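Local coordinates for protein K5 lyase (Enterobacteria phage k1-5, PDB 2X3H) that cleaves the K5 capsular polysaccharide (heparosan), a glycosaminoglycan, by lyase chemistry and probably serves the phage as a trimeric tail spike, at residues 273-285 with 296-308. Sequence-based numbering, arbitrary orientation.
Sequences IAPSNNLIKGVMA and GKGSTNLISDVLV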
loop_
_atom_site.group_PDB
_atom_site.type_symbol
_atom_site.label_atom_id
_atom_site.label_comp_id
_atom_site.label_asym_id
_atom_site.label_seq_id
_atom_site.Cartn_x
_atom_site.Cartn_y
_atom_site.Cartn_z
ATOM N N ILE A 273 24.844 -12.114 -7.224
ATOM C CA ILE A 273 23.780 -11.733 -6.288
ATOM C C ILE A 273 23.224 -10.375 -6.681
ATOM O O ILE A 273 23.987 -9.458 -7.021
ATOM C CB ILE A 273 24.291 -11.703 -4.845
ATOM C CG1 ILE A 273 24.680 -13.122 -4.408
ATOM C CG2 ILE A 273 23.231 -11.120 -3.894
ATOM C CD1 ILE A 273 25.214 -13.202 -2.999
ATOM N N ALA A 274 21.893 -10.265 -6.632
ATOM C CA ALA A 274 21.191 -9.030 -7.025
ATOM C C ALA A 274 20.445 -8.422 -5.838
ATOM O O ALA A 274 20.286 -9.073 -4.801
ATOM C CB ALA A 274 20.232 -9.316 -8.177
ATOM N N PRO A 275 20.004 -7.167 -5.980
ATOM C CA PRO A 275 19.315 -6.468 -4.885
ATOM C C PRO A 275 18.160 -7.291 -4.316
ATOM O O PRO A 275 17.325 -7.810 -5.072
ATOM C CB PRO A 275 18.815 -5.177 -5.543
ATOM C CG PRO A 275 19.799 -4.947 -6.655
ATOM C CD PRO A 275 20.150 -6.320 -7.174
ATOM N N SER A 276 18.148 -7.411 -2.990
ATOM C CA SER A 276 17.209 -8.287 -2.286
ATOM C C SER A 276 16.810 -7.618 -0.974
ATOM O O SER A 276 17.583 -6.846 -0.402
ATOM C CB SER A 276 17.874 -9.645 -2.000
ATOM O OG SER A 276 18.249 -10.318 -3.198
ATOM N N ASN A 277 15.614 -7.926 -0.470
ATOM C CA ASN A 277 15.194 -7.358 0.804
ATOM C C ASN A 277 15.165 -5.814 0.802
ATOM O O ASN A 277 15.558 -5.180 1.786
ATOM C CB ASN A 277 16.093 -7.855 1.950
ATOM C CG ASN A 277 15.789 -9.280 2.369
ATOM O OD1 ASN A 277 16.699 -10.107 2.568
ATOM N ND2 ASN A 277 14.521 -9.579 2.524
ATOM N N ASN A 278 14.710 -5.224 -0.300
ATOM C CA ASN A 278 14.504 -3.779 -0.373
ATOM C C ASN A 278 13.037 -3.449 -0.491
ATOM O O ASN A 278 12.265 -4.256 -1.029
ATOM C CB ASN A 278 15.233 -3.211 -1.588
ATOM C CG ASN A 278 16.716 -3.476 -1.527
ATOM O OD1 ASN A 278 17.431 -2.859 -0.724
ATOM N ND2 ASN A 278 17.193 -4.406 -2.367
ATOM N N LEU A 279 12.676 -2.262 -0.009
ATOM C CA LEU A 279 11.312 -1.754 -0.127
ATOM C C LEU A 279 11.325 -0.604 -1.127
ATOM O O LEU A 279 12.094 0.336 -0.981
ATOM C CB LEU A 279 10.835 -1.248 1.245
ATOM C CG LEU A 279 9.514 -0.479 1.292
ATOM C CD1 LEU A 279 8.344 -1.330 0.792
ATOM C CD2 LEU A 279 9.250 -0.007 2.719
ATOM N N ILE A 280 10.486 -0.694 -2.150
ATOM C CA ILE A 280 10.426 0.341 -3.191
ATOM C C ILE A 280 8.967 0.754 -3.274
ATOM O O ILE A 280 8.114 -0.061 -3.613
ATOM C CB ILE A 280 10.929 -0.194 -4.545
ATOM C CG1 ILE A 280 12.411 -0.578 -4.433
ATOM C CG2 ILE A 280 10.692 0.845 -5.667
ATOM C CD1 ILE A 280 12.859 -1.566 -5.513
ATOM N N LYS A 281 8.673 1.999 -2.920
ATOM C CA LYS A 281 7.269 2.388 -2.740
ATOM C C LYS A 281 6.942 3.791 -3.263
ATOM O O LYS A 281 7.601 4.779 -2.923
ATOM C CB LYS A 281 6.868 2.245 -1.273
ATOM C CG LYS A 281 7.713 3.063 -0.324
ATOM C CD LYS A 281 7.201 3.009 1.120
ATOM C CE LYS A 281 7.159 4.411 1.726
ATOM N NZ LYS A 281 6.623 4.435 3.136
ATOM N N GLY A 282 5.888 3.878 -4.063
ATOM C CA GLY A 282 5.498 5.159 -4.639
ATOM C C GLY A 282 6.354 5.514 -5.846
ATOM O O GLY A 282 7.220 6.381 -5.766
ATOM N N VAL A 283 6.113 4.831 -6.960
ATOM C CA VAL A 283 6.831 5.087 -8.200
ATOM C C VAL A 283 5.869 5.705 -9.209
ATOM O O VAL A 283 4.814 5.139 -9.492
ATOM C CB VAL A 283 7.427 3.778 -8.776
ATOM C CG1 VAL A 283 8.127 4.038 -10.124
ATOM C CG2 VAL A 283 8.377 3.114 -7.742
ATOM N N MET A 284 6.221 6.885 -9.717
ATOM C CA MET A 284 5.435 7.562 -10.743
ATOM C C MET A 284 6.215 7.502 -12.045
ATOM O O MET A 284 7.264 8.147 -12.175
ATOM C CB MET A 284 5.210 9.030 -10.353
ATOM C CG MET A 284 4.663 9.882 -11.486
ATOM S SD MET A 284 3.043 9.315 -12.046
ATOM C CE MET A 284 2.088 9.566 -10.551
ATOM N N ALA A 285 5.703 6.724 -12.996
ATOM C CA ALA A 285 6.347 6.525 -14.286
ATOM C C ALA A 285 5.574 7.282 -15.350
ATOM O O ALA A 285 4.585 6.787 -15.896
ATOM C CB ALA A 285 6.433 5.032 -14.618
ATOM N N GLY A 296 14.340 -6.998 -11.181
ATOM C CA GLY A 296 15.627 -7.696 -11.227
ATOM C C GLY A 296 15.601 -9.172 -10.850
ATOM O O GLY A 296 14.530 -9.822 -10.751
ATOM N N LYS A 297 16.811 -9.698 -10.649
ATOM C CA LYS A 297 17.041 -11.121 -10.441
ATOM C C LYS A 297 17.085 -11.520 -8.970
ATOM O O LYS A 297 17.200 -12.718 -8.659
ATOM C CB LYS A 297 18.354 -11.546 -11.119
ATOM C CG LYS A 297 18.466 -11.136 -12.581
ATOM C CD LYS A 297 19.830 -11.558 -13.157
ATOM C CE LYS A 297 19.840 -11.435 -14.682
ATOM N NZ LYS A 297 21.128 -11.908 -15.261
ATOM N N GLY A 298 17.000 -10.530 -8.076
ATOM C CA GLY A 298 17.071 -10.766 -6.634
ATOM C C GLY A 298 15.766 -11.250 -6.015
ATOM O O GLY A 298 14.810 -11.597 -6.718
ATOM N N SER A 299 15.728 -11.242 -4.685
ATOM C CA SER A 299 14.614 -11.855 -3.973
ATOM C C SER A 299 14.101 -11.036 -2.795
ATOM O O SER A 299 14.804 -10.176 -2.241
ATOM C CB SER A 299 15.043 -13.234 -3.485
ATOM O OG SER A 299 16.257 -13.150 -2.772
ATOM N N THR A 300 12.875 -11.362 -2.407
ATOM C CA THR A 300 12.201 -10.762 -1.256
ATOM C C THR A 300 12.260 -9.231 -1.219
ATOM O O THR A 300 12.474 -8.636 -0.161
ATOM C CB THR A 300 12.609 -11.432 0.088
ATOM O OG1 THR A 300 14.000 -11.230 0.345
ATOM C CG2 THR A 300 12.305 -12.932 0.022
ATOM N N ASN A 301 12.067 -8.600 -2.380
ATOM C CA ASN A 301 11.823 -7.168 -2.437
ATOM C C ASN A 301 10.336 -6.917 -2.398
ATOM O O ASN A 301 9.567 -7.712 -2.930
ATOM C CB ASN A 301 12.400 -6.562 -3.718
ATOM C CG ASN A 301 13.899 -6.775 -3.831
ATOM O OD1 ASN A 301 14.683 -6.172 -3.077
ATOM N ND2 ASN A 301 14.309 -7.635 -4.758
ATOM N N LEU A 302 9.953 -5.819 -1.752
ATOM C CA LEU A 302 8.549 -5.412 -1.669
ATOM C C LEU A 302 8.408 -4.120 -2.449
ATOM O O LEU A 302 8.958 -3.089 -2.059
ATOM C CB LEU A 302 8.138 -5.202 -0.210
ATOM C CG LEU A 302 6.695 -4.768 0.082
ATOM C CD1 LEU A 302 5.668 -5.559 -0.680
ATOM C CD2 LEU A 302 6.421 -4.837 1.594
ATOM N N ILE A 303 7.703 -4.206 -3.573
ATOM C CA ILE A 303 7.492 -3.060 -4.459
ATOM C C ILE A 303 6.009 -2.692 -4.398
ATOM O O ILE A 303 5.142 -3.549 -4.596
ATOM C CB ILE A 303 7.897 -3.420 -5.882
ATOM C CG1 ILE A 303 9.404 -3.719 -5.925
ATOM C CG2 ILE A 303 7.470 -2.321 -6.856
ATOM C CD1 ILE A 303 9.829 -4.524 -7.106
ATOM N N SER A 304 5.711 -1.430 -4.111
ATOM C CA SER A 304 4.336 -1.075 -3.748
ATOM C C SER A 304 3.916 0.282 -4.295
ATOM O O SER A 304 4.620 1.267 -4.094
ATOM C CB SER A 304 4.200 -1.105 -2.220
ATOM O OG SER A 304 2.876 -0.820 -1.811
ATOM N N ASP A 305 2.762 0.320 -4.971
ATOM C CA ASP A 305 2.142 1.577 -5.473
ATOM C C ASP A 305 2.931 2.171 -6.644
ATOM O O ASP A 305 3.751 3.074 -6.475
ATOM C CB ASP A 305 1.908 2.594 -4.344
ATOM C CG ASP A 305 0.862 2.122 -3.344
ATOM O OD1 ASP A 305 0.026 1.283 -3.714
ATOM O OD2 ASP A 305 0.883 2.589 -2.184
ATOM N N VAL A 306 2.672 1.618 -7.819
ATOM C CA VAL A 306 3.377 1.958 -9.056
ATOM C C VAL A 306 2.362 2.454 -10.074
ATOM O O VAL A 306 1.453 1.706 -10.459
ATOM C CB VAL A 306 4.108 0.727 -9.629
ATOM C CG1 VAL A 306 4.804 1.071 -10.956
ATOM C CG2 VAL A 306 5.097 0.150 -8.583
ATOM N N LEU A 307 2.482 3.724 -10.479
ATOM C CA LEU A 307 1.526 4.298 -11.425
ATOM C C LEU A 307 2.289 4.546 -12.712
ATOM O O LEU A 307 3.311 5.235 -12.713
ATOM C CB LEU A 307 0.926 5.608 -10.888
ATOM C CG LEU A 307 -0.275 6.174 -11.658
ATOM C CD1 LEU A 307 -1.004 7.131 -10.745
ATOM C CD2 LEU A 307 0.133 6.872 -12.970
ATOM N N VAL A 308 1.801 3.987 -13.810
ATOM C CA VAL A 308 2.507 4.141 -15.084
ATOM C C VAL A 308 1.548 4.522 -16.205
ATOM O O VAL A 308 0.478 3.936 -16.343
ATOM C CB VAL A 308 3.392 2.901 -15.417
ATOM C CG1 VAL A 308 2.589 1.638 -15.409
ATOM C CG2 VAL A 308 4.145 3.075 -16.750
HETATM O O HOH W 1 16.774 -7.672 -7.886
#
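Two successive rungs of a parallel beta-helix, the fold of many phage tail spikes, meet here. Strand 302-308 runs beside strand 279-285 with axes 5° apart, and Leu-279 lies opposite Leu-302, Ile-280 opposite Ile-303. The turn before each strand carries an asparagine, and the two form a ladder. Asn-278 and Asn-301 lie side by side with amide planes 6° apart. OD1 of Asn-301 accepts from both N (2.9 Å) and ND2 (3.2 Å) of Asn-278, while ND2 of Asn-301 donates almost straight to O of Pro-275 at 3.0 Å, from above the carbonyl plane. Both asparagines hold CG beside their own backbone N (chi1 -60°), which keeps the amides in step. The ladder runs on: OD1 of Asn-278 accepts the N-H of Asn-251, as Asn-328 OD1 takes that of Asn-301. Ser-276 OG accepts the N-H of Ser-299, N to OG 3.1 Å, and donates to Ala-274 O.

Inside the beta-helix, Ile-303 CG1 packs on Ile-280 CB at 4.1 Å, and Val-283 and Val-306 continue the row beside Val-293. On the other face Leu-279 CD1 touches Leu-302 CG at 3.9 Å. Bent at chi2 and chi3, Met-284 lays SD against Leu-307 CD2, at 3.9 Å. Ser-304 on this face hydrogen-bonds through OG to Asp-305 OD2 of the second subunit. Asp-305 sits beside Gly-282, where both strands turn through positive phi, and its OD2 hydrogen-bonds to Ser-304 OG of the third subunit. Buried amides thus fix the turn's register, aliphatic pairs line both faces, and serine-aspartate bonds tie the rung into the trimer.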